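Side-chain contacts in hypothetic aldehyde deformylating oxygenase (Sulfolobus tokodaii, PDB 5V4T), which binds iron in a ferritin-like helical bundle and probably acts as an oxidoreductase, with aldehyde deformylating oxygenase activity: residues I142-E145 with A146-V149; G118-I121 with L122-S126; F134-G137 with I138-I142; V149-G152 with L153-I156. All blocks are in the same frame, centred on the assembly; numbering follows the deposited sequence.

Contact 1: I142-E145 with A146-V149. With FE (Fe (III) ion), chain C.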
loop_
_atom_site.group_PDB
_atom_site.type_symbol
_atom_site.label_atom_id
_atom_site.label_comp_id
_atom_site.label_asym_id
_atom_site.label_seq_id
_atom_site.Cartn_x
_atom_site.Cartn_y
_atom_site.Cartn_z
ATOM N N ILE A 142 6.752 2.475 -7.177
ATOM C CA ILE A 142 7.818 1.780 -6.397
ATOM C C ILE A 142 8.896 2.764 -6.019
ATOM O O ILE A 142 9.325 2.794 -4.838
ATOM C CB ILE A 142 8.376 0.552 -7.145
ATOM C CG1 ILE A 142 7.328 -0.521 -7.205
ATOM C CG2 ILE A 142 9.652 0.047 -6.562
ATOM C CD1 ILE A 142 7.613 -1.641 -8.176
ATOM N N GLU A 143 9.357 3.572 -6.976
ATOM C CA GLU A 143 10.375 4.571 -6.655
ATOM C C GLU A 143 9.939 5.541 -5.587
ATOM O O GLU A 143 10.709 5.840 -4.648
ATOM C CB GLU A 143 10.809 5.280 -7.914
ATOM C CG GLU A 143 11.978 6.214 -7.770
ATOM C CD GLU A 143 12.388 6.789 -9.146
ATOM O OE1 GLU A 143 11.547 6.867 -10.076
ATOM O OE2 GLU A 143 13.558 7.162 -9.270
ATOM N N ASP A 144 8.711 6.055 -5.745
ATOM C CA ASP A 144 8.156 6.969 -4.775
ATOM C C ASP A 144 8.090 6.303 -3.415
ATOM O O ASP A 144 8.440 6.920 -2.405
ATOM C CB ASP A 144 6.760 7.410 -5.143
ATOM C CG ASP A 144 6.697 8.409 -6.301
ATOM O OD1 ASP A 144 7.724 8.852 -6.874
ATOM O OD2 ASP A 144 5.514 8.685 -6.694
ATOM N N GLU A 145 7.625 5.054 -3.373
ATOM C CA GLU A 145 7.398 4.384 -2.099
ATOM C C GLU A 145 8.668 4.147 -1.329
ATOM O O GLU A 145 8.667 4.168 -0.072
ATOM C CB GLU A 145 6.582 3.102 -2.265
ATOM C CG GLU A 145 5.124 3.372 -2.652
ATOM C CD GLU A 145 4.426 4.356 -1.727
ATOM O OE1 GLU A 145 4.630 4.253 -0.497
ATOM O OE2 GLU A 145 3.683 5.233 -2.238
ATOM N N ALA A 146 9.781 3.923 -2.016
ATOM C CA ALA A 146 11.061 3.826 -1.352
ATOM C C ALA A 146 11.407 5.078 -0.577
ATOM O O ALA A 146 11.870 5.011 0.565
ATOM C CB ALA A 146 12.174 3.472 -2.339
ATOM N N ARG A 147 11.104 6.235 -1.135
ATOM C CA ARG A 147 11.305 7.484 -0.407
ATOM C C ARG A 147 10.303 7.675 0.679
ATOM O O ARG A 147 10.630 8.216 1.752
ATOM C CB ARG A 147 11.249 8.650 -1.370
ATOM C CG ARG A 147 12.403 8.813 -2.334
ATOM C CD ARG A 147 12.332 10.204 -3.025
ATOM N NE ARG A 147 11.053 10.499 -3.700
ATOM C CZ ARG A 147 10.714 10.143 -4.948
ATOM N NH1 ARG A 147 11.517 9.436 -5.702
ATOM N NH2 ARG A 147 9.536 10.469 -5.431
ATOM N N HIS A 148 9.079 7.205 0.483
ATOM C CA HIS A 148 8.058 7.265 1.525
ATOM C C HIS A 148 8.500 6.492 2.773
ATOM O O HIS A 148 8.389 6.949 3.895
ATOM C CB HIS A 148 6.702 6.792 1.064
ATOM C CG HIS A 148 6.091 7.671 -0.000
ATOM N ND1 HIS A 148 4.835 7.473 -0.519
ATOM C CD2 HIS A 148 6.621 8.727 -0.674
ATOM C CE1 HIS A 148 4.588 8.399 -1.425
ATOM N NE2 HIS A 148 5.658 9.165 -1.550
ATOM N N VAL A 149 8.980 5.293 2.568
ATOM C CA VAL A 149 9.439 4.494 3.673
ATOM C C VAL A 149 10.627 5.099 4.405
ATOM O O VAL A 149 10.626 5.145 5.645
ATOM C CB VAL A 149 9.750 3.064 3.150
ATOM C CG1 VAL A 149 10.440 2.261 4.253
ATOM C CG2 VAL A 149 8.480 2.391 2.721
HETATM FE FE FE C . 3.239 5.953 -0.220
HETATM O O HOH W 1 10.759 9.595 -8.319
HETATM O O HOH W 2 1.589 4.703 -0.240
#
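Glu-145 and His-148, one turn apart on helix 132-155, form a metal-chelating pair on the side of the helix that faces the iron(III) ion in the core of the bundle. Both carboxylate oxygens of Glu-145 grip the metal, OE1 and OE2 each 2.2 Å from FE. The chain reaches it by bending at chi2 (-52°), which swings the carboxylate round beside His-148. The imidazole coordinates through ND1, also 2.2 Å from FE, with its ring plane at 88° to the carboxylate. Glu-57, Glu-111 and a water complete the site. On the far side of the ring, NE2 of His-148 is hydrogen-bonded to Glu-56, a second-shell carboxylate that probably helps to set the rotation of the imidazole, while Asp-144 O lies over one ring face. Farther out, NH2 of Arg-147 makes a salt bridge with OD1 of Asp-144 at 2.8 Å, its hydrogen bond weak because the N-H is poorly aimed. NH2 also pairs with Glu-56, and OD2 of Asp-144 is bonded to His-60. If Arg-147 were a methionine, Asp-144 and Glu-56 would probably lose the positive charge they share, and the carboxylate that holds His-148 could shift. Water 1 accepts from NH1 of Arg-147 at 2.7 Å. Glutamate and histidine three residues apart on one helix are the ExxH motif of ferritin-like diiron proteins.

Contact 2: G118-I121 with L122-S126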
loop_
_atom_site.group_PDB
_atom_site.type_symbol
_atom_site.label_atom_id
_atom_site.label_comp_id
_atom_site.label_asym_id
_atom_site.label_seq_id
_atom_site.Cartn_x
_atom_site.Cartn_y
_atom_site.Cartn_z
ATOM N N GLY A 118 2.480 -5.923 -2.879
ATOM C CA GLY A 118 1.476 -5.685 -3.895
ATOM C C GLY A 118 2.089 -5.114 -5.157
ATOM O O GLY A 118 1.771 -5.512 -6.294
ATOM N N LEU A 119 3.015 -4.183 -4.980
ATOM C CA LEU A 119 3.686 -3.546 -6.112
ATOM C C LEU A 119 4.605 -4.537 -6.845
ATOM O O LEU A 119 4.718 -4.523 -8.075
ATOM C CB LEU A 119 4.486 -2.322 -5.668
ATOM C CG LEU A 119 3.617 -1.159 -5.233
ATOM C CD1 LEU A 119 4.382 -0.092 -4.492
ATOM C CD2 LEU A 119 2.914 -0.551 -6.426
ATOM N N LYS A 120 5.284 -5.418 -6.094
ATOM C CA LYS A 120 6.068 -6.502 -6.717
ATOM C C LYS A 120 5.177 -7.329 -7.621
ATOM O O LYS A 120 5.540 -7.624 -8.776
ATOM C CB LYS A 120 6.671 -7.408 -5.624
ATOM C CG LYS A 120 7.103 -8.787 -6.137
ATOM C CD LYS A 120 7.423 -9.712 -4.930
ATOM C CE LYS A 120 7.500 -11.195 -5.301
ATOM N NZ LYS A 120 8.750 -11.346 -6.126
ATOM N N ILE A 121 4.047 -7.758 -7.132
ATOM C CA ILE A 121 3.151 -8.574 -7.934
ATOM C C ILE A 121 2.657 -7.798 -9.152
ATOM O O ILE A 121 2.709 -8.275 -10.263
ATOM C CB ILE A 121 1.961 -9.069 -7.117
ATOM C CG1 ILE A 121 2.442 -9.984 -5.968
ATOM C CG2 ILE A 121 0.926 -9.719 -8.003
ATOM C CD1 ILE A 121 1.351 -10.186 -4.947
ATOM N N LEU A 122 2.240 -6.548 -8.943
ATOM C CA LEU A 122 1.794 -5.707 -10.071
ATOM C C LEU A 122 2.849 -5.471 -11.107
ATOM O O LEU A 122 2.548 -5.462 -12.321
ATOM C CB LEU A 122 1.120 -4.385 -9.598
ATOM C CG LEU A 122 -0.160 -4.614 -8.837
ATOM C CD1 LEU A 122 -0.625 -3.319 -8.194
ATOM C CD2 LEU A 122 -1.269 -5.163 -9.745
ATOM N N ASN A 123 4.096 -5.225 -10.653
ATOM C CA ASN A 123 5.220 -5.051 -11.587
ATOM C C ASN A 123 5.495 -6.282 -12.428
ATOM O O ASN A 123 5.514 -6.261 -13.630
ATOM C CB ASN A 123 6.449 -4.688 -10.740
ATOM C CG ASN A 123 7.633 -4.282 -11.547
ATOM O OD1 ASN A 123 7.612 -4.102 -12.762
ATOM N ND2 ASN A 123 8.743 -4.122 -10.848
ATOM N N GLU A 124 5.683 -7.379 -11.741
ATOM C CA GLU A 124 5.991 -8.653 -12.397
ATOM C C GLU A 124 4.880 -9.082 -13.363
ATOM O O GLU A 124 5.156 -9.502 -14.484
ATOM C CB GLU A 124 6.188 -9.725 -11.366
ATOM C CG GLU A 124 7.442 -9.484 -10.566
ATOM C CD GLU A 124 7.722 -10.536 -9.523
ATOM O OE1 GLU A 124 6.896 -11.436 -9.308
ATOM O OE2 GLU A 124 8.837 -10.451 -8.918
ATOM N N THR A 125 3.644 -8.937 -12.925
ATOM C CA THR A 125 2.497 -9.405 -13.696
ATOM C C THR A 125 2.301 -8.509 -14.927
ATOM O O THR A 125 2.079 -9.002 -16.063
ATOM C CB THR A 125 1.228 -9.471 -12.837
ATOM O OG1 THR A 125 1.453 -10.381 -11.771
ATOM C CG2 THR A 125 0.068 -9.940 -13.681
ATOM N N SER A 126 2.387 -7.194 -14.753
ATOM C CA SER A 126 2.218 -6.288 -15.886
ATOM C C SER A 126 3.344 -6.445 -16.869
ATOM O O SER A 126 3.137 -6.346 -18.060
ATOM C CB SER A 126 2.052 -4.853 -15.446
ATOM O OG SER A 126 3.132 -4.343 -14.646
#
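Ile-121 and Thr-125 lie side by side on the buried face of helix 98-128, pointing the same way, and form the tight part of this one-turn contact. OG1 of Thr-125 donates to Ile-121 O at 2.9 Å, approaching from above the carbonyl plane, 38° out of it. Since Thr-125 N bonds to the same oxygen, that carbonyl is held by two donors from one residue. Placing OG1 beside its own backbone N, with chi1 at -61°, turns the threonine hydroxyl back along the helix, so that the polar group is satisfied within the helix although the residue is buried. CG2 of Ile-121 is 3.9 Å from this OG1, and the two side chains continue onto Tyr-189. A turn earlier, CG of Leu-122 packs on Gly-118 O at 3.3 Å, and the leucine reaches Phe-23 of helix 10-23.

Toward the partly exposed side the contact becomes polar and looser. The long chain of Lys-120 folds over at its last torsion (chi4 70°) to bring NZ within 2.9 Å of OE2 of Glu-124, which it meets on the syn side but 31° out of the carboxylate plane. The other oxygen of this carboxylate, OE1, is hydrogen-bonded to Tyr-189. An i to i+4 lysine-glutamate salt bridge beside a buried apolar stripe is characteristic of an amphipathic helix in a helical bundle.

Contact 3: F134-G137 with I138-I142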
loop_
_atom_site.group_PDB
_atom_site.type_symbol
_atom_site.label_atom_id
_atom_site.label_comp_id
_atom_site.label_asym_id
_atom_site.label_seq_id
_atom_site.Cartn_x
_atom_site.Cartn_y
_atom_site.Cartn_z
ATOM N N PHE A 134 0.908 0.553 -17.741
ATOM C CA PHE A 134 0.631 0.145 -16.376
ATOM C C PHE A 134 1.950 -0.137 -15.660
ATOM O O PHE A 134 2.173 0.304 -14.522
ATOM C CB PHE A 134 -0.292 -1.064 -16.313
ATOM C CG PHE A 134 -0.810 -1.347 -14.929
ATOM C CD1 PHE A 134 -1.830 -0.606 -14.362
ATOM C CD2 PHE A 134 -0.213 -2.316 -14.177
ATOM C CE1 PHE A 134 -2.312 -0.892 -13.102
ATOM C CE2 PHE A 134 -0.669 -2.602 -12.924
ATOM C CZ PHE A 134 -1.747 -1.920 -12.394
ATOM N N ASN A 135 2.812 -0.922 -16.316
ATOM C CA ASN A 135 4.075 -1.297 -15.712
ATOM C C ASN A 135 4.928 -0.079 -15.365
ATOM O O ASN A 135 5.484 -0.016 -14.282
ATOM C CB ASN A 135 4.854 -2.212 -16.626
ATOM C CG ASN A 135 6.081 -2.722 -15.970
ATOM O OD1 ASN A 135 7.220 -2.276 -16.312
ATOM N ND2 ASN A 135 5.925 -3.680 -15.086
ATOM N N GLU A 136 4.989 0.901 -16.258
ATOM C CA GLU A 136 5.780 2.085 -15.985
ATOM C C GLU A 136 5.213 2.855 -14.823
ATOM O O GLU A 136 5.976 3.385 -13.969
ATOM C CB GLU A 136 5.835 2.966 -17.224
ATOM C CG GLU A 136 6.649 4.239 -17.027
ATOM C CD GLU A 136 8.109 4.039 -16.695
ATOM O OE1 GLU A 136 8.716 2.985 -16.948
ATOM O OE2 GLU A 136 8.677 5.002 -16.169
ATOM N N GLY A 137 3.889 2.866 -14.702
ATOM C CA GLY A 137 3.241 3.542 -13.608
ATOM C C GLY A 137 3.587 2.847 -12.287
ATOM O O GLY A 137 3.917 3.500 -11.278
ATOM N N ILE A 138 3.578 1.547 -12.282
ATOM C CA ILE A 138 3.925 0.813 -11.045
ATOM C C ILE A 138 5.407 1.075 -10.703
ATOM O O ILE A 138 5.721 1.257 -9.532
ATOM C CB ILE A 138 3.666 -0.726 -11.260
ATOM C CG1 ILE A 138 2.156 -1.013 -11.454
ATOM C CG2 ILE A 138 4.196 -1.548 -10.107
ATOM C CD1 ILE A 138 1.288 -0.578 -10.328
ATOM N N LYS A 139 6.310 1.065 -11.688
ATOM C CA LYS A 139 7.735 1.349 -11.403
ATOM C C LYS A 139 7.873 2.715 -10.765
ATOM O O LYS A 139 8.717 2.870 -9.850
ATOM C CB LYS A 139 8.556 1.203 -12.666
ATOM C CG LYS A 139 8.720 -0.244 -13.030
ATOM C CD LYS A 139 9.127 -0.513 -14.447
ATOM C CE LYS A 139 10.305 0.235 -14.877
ATOM N NZ LYS A 139 10.680 -0.158 -16.297
ATOM N N ARG A 140 7.082 3.698 -11.218
ATOM C CA ARG A 140 7.126 5.031 -10.653
ATOM C C ARG A 140 6.644 5.048 -9.213
ATOM O O ARG A 140 7.278 5.675 -8.341
ATOM C CB ARG A 140 6.343 6.036 -11.497
ATOM C CG ARG A 140 6.975 6.298 -12.871
ATOM C CD ARG A 140 6.117 7.073 -13.822
ATOM N NE ARG A 140 6.850 7.316 -15.045
ATOM C CZ ARG A 140 6.317 7.830 -16.161
ATOM N NH1 ARG A 140 5.013 8.028 -16.221
ATOM N NH2 ARG A 140 7.092 8.063 -17.206
ATOM N N ILE A 141 5.600 4.301 -8.925
ATOM C CA ILE A 141 5.109 4.217 -7.569
ATOM C C ILE A 141 6.133 3.524 -6.681
ATOM O O ILE A 141 6.391 3.956 -5.571
ATOM C CB ILE A 141 3.748 3.505 -7.529
ATOM C CG1 ILE A 141 2.705 4.336 -8.257
ATOM C CG2 ILE A 141 3.332 3.250 -6.079
ATOM C CD1 ILE A 141 1.364 3.607 -8.457
ATOM N N ILE A 142 6.752 2.475 -7.177
ATOM C CA ILE A 142 7.818 1.780 -6.397
ATOM C C ILE A 142 8.896 2.764 -6.019
ATOM O O ILE A 142 9.325 2.794 -4.838
ATOM C CB ILE A 142 8.376 0.552 -7.145
ATOM C CG1 ILE A 142 7.328 -0.521 -7.205
ATOM C CG2 ILE A 142 9.652 0.047 -6.562
ATOM C CD1 ILE A 142 7.613 -1.641 -8.176
HETATM O O HOH W 3 8.453 -0.367 -17.835
#
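Glu-136 reaches two basic residues of the next turn of helix 132-155. Its OE2 meets NE of Arg-140 at 3.2 Å in a salt bridge whose hydrogen bond is weak, with an N-H angle of 122°, and the carboxylate and guanidinium planes stand 87° apart. CG of Glu-136 lies over one guanidinium face. The bend at chi2 (62°) folds the glutamate forward along the helix, where OE1 comes within a long 3.8 Å of NZ of Lys-139. With a glutamine in place of Glu-136, Lys-139 and Arg-140 would probably be left without their common anion.

Water 3 joins the cluster, accepting from NZ of Lys-139 at 2.7 Å and donating to OD1 of Asn-135 at 2.7 Å, with a weak donation to OE1 of Glu-136. CD of Lys-139 also lies against this OD1 of Asn-135. The amide of Asn-135 is steadied from its other end, where ND2 is hydrogen-bonded to Ser-126 and Asn-123 of helix 98-128. On the buried side Phe-134 and Ile-138 meet, CE2 to CG1 at 3.6 Å; the phenyl ring also meets Tyr-67 and packs on Phe-64 and Ile-16. One carboxylate shared by two cations through weak and long pairings, with a water between lysine and asparagine, is consistent with attraction that is mainly electrostatic rather than directional, beside an apolar face packed against helices 49-67 and 10-23.

Contact 4: V149-G152 with L153-I156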
loop_
_atom_site.group_PDB
_atom_site.type_symbol
_atom_site.label_atom_id
_atom_site.label_comp_id
_atom_site.label_asym_id
_atom_site.label_seq_id
_atom_site.Cartn_x
_atom_site.Cartn_y
_atom_site.Cartn_z
ATOM N N VAL A 149 8.980 5.293 2.568
ATOM C CA VAL A 149 9.439 4.494 3.673
ATOM C C VAL A 149 10.627 5.099 4.405
ATOM O O VAL A 149 10.626 5.145 5.645
ATOM C CB VAL A 149 9.750 3.064 3.150
ATOM C CG1 VAL A 149 10.440 2.261 4.253
ATOM C CG2 VAL A 149 8.480 2.391 2.721
ATOM N N SER A 150 11.589 5.648 3.668
ATOM C CA SER A 150 12.762 6.357 4.236
ATOM C C SER A 150 12.311 7.537 5.033
ATOM O O SER A 150 12.773 7.758 6.169
ATOM C CB SER A 150 13.725 6.875 3.151
ATOM O OG SER A 150 14.226 5.783 2.493
ATOM N N PHE A 151 11.330 8.265 4.498
ATOM C CA PHE A 151 10.770 9.378 5.256
ATOM C C PHE A 151 10.138 8.921 6.557
ATOM O O PHE A 151 10.360 9.534 7.614
ATOM C CB PHE A 151 9.756 10.143 4.402
ATOM C CG PHE A 151 9.084 11.265 5.130
ATOM C CD1 PHE A 151 9.809 12.325 5.635
ATOM C CD2 PHE A 151 7.736 11.276 5.233
ATOM C CE1 PHE A 151 9.134 13.347 6.354
ATOM C CE2 PHE A 151 7.069 12.255 5.961
ATOM C CZ PHE A 151 7.784 13.273 6.511
ATOM N N GLY A 152 9.375 7.821 6.516
ATOM C CA GLY A 152 8.757 7.333 7.705
ATOM C C GLY A 152 9.789 7.005 8.761
ATOM O O GLY A 152 9.543 7.269 9.952
ATOM N N LEU A 153 10.931 6.448 8.371
ATOM C CA LEU A 153 12.024 6.175 9.352
ATOM C C LEU A 153 12.428 7.428 10.067
ATOM O O LEU A 153 12.708 7.413 11.240
ATOM C CB LEU A 153 13.236 5.514 8.681
ATOM C CG LEU A 153 13.075 4.130 8.124
ATOM C CD1 LEU A 153 14.346 3.815 7.315
ATOM C CD2 LEU A 153 12.878 3.085 9.247
ATOM N N SER A 154 12.435 8.557 9.369
ATOM C CA SER A 154 12.805 9.789 9.952
ATOM C C SER A 154 11.825 10.344 10.975
ATOM O O SER A 154 12.240 11.145 11.834
ATOM C CB SER A 154 13.115 10.838 8.800
ATOM O OG SER A 154 11.966 11.519 8.454
ATOM N N LEU A 155 10.571 9.926 10.968
ATOM C CA LEU A 155 9.530 10.322 11.869
ATOM C C LEU A 155 9.607 9.579 13.215
ATOM O O LEU A 155 8.942 9.970 14.184
ATOM C CB LEU A 155 8.138 10.075 11.298
ATOM C CG LEU A 155 7.798 10.900 10.045
ATOM C CD1 LEU A 155 6.423 10.472 9.509
ATOM C CD2 LEU A 155 7.900 12.398 10.315
ATOM N N ILE A 156 10.355 8.476 13.235
ATOM C CA ILE A 156 10.476 7.650 14.447
ATOM C C ILE A 156 11.602 8.131 15.334
ATOM O O ILE A 156 12.778 8.209 14.904
ATOM C CB ILE A 156 10.695 6.185 14.038
ATOM C CG1 ILE A 156 9.411 5.695 13.397
ATOM C CG2 ILE A 156 11.029 5.315 15.258
ATOM C CD1 ILE A 156 9.594 4.464 12.528
#
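Phe-151 and Leu-155 supply the apolar part of this contact near the end of helix 132-155. The two methyls of the leucine touch neighbouring atoms of the phenyl ring, CD2 lying 3.9 Å from CZ and CD1 4.0 Å from CE2, while CG of Leu-155 sits above one ring face, offset toward the rim. With CG of Phe-151 placed opposite the backbone N (chi1 177°), the ring leans forward along the helix and so comes within reach of the following turn.

Hydrogen bonding gathers on Phe-151 O. OG of Ser-154 donates to it at 2.7 Å, in the carbonyl plane and on a lone pair, and the same OG is 3.6 Å from CD1 of the phenyl ring. The amides of Ser-154 and Leu-155 add weak bonds to this oxygen. Leu-155 N makes a shorter bond to Gly-152 O at 3.0 Å, an i to i+3 pairing in which the donor stands 64° out of the carbonyl plane. Bonds of the i to i+3 kind thus appear here, whereas Leu-153 N bonds to Val-149 O in the i to i+4 way.

Around this end, Phe-151 packs on Ser-50 and Gln-53 of helix 49-67, Leu-155 and Ile-156 on Ala-103 of helix 98-128, and Leu-153 on Lys-208 and Ile-209 of helix 191-211.

Overall arrangement
Contacts 3, 1 and 4 succeed one another along helix 132-155, sharing Ile-142 and then Val-149, with contact 1 in the middle, its centre about 11 Å from those of contacts 3 and 4. Contact 2 lies on helix 98-128, the preceding helix, and runs alongside contacts 3 and 1. Its centre is about 9 Å from that of contact 3, and CB of Ser-126 packs on CD2 of Phe-134 at 3.6 Å. Leu-119 links contact 2 to the iron-binding turn, its CD1 4.0 Å from CG of Glu-145. The side chains of Ile-141 and Val-149 lie about 6 and 7 Å from the iron, so contacts 3 and 4 flank the metal site.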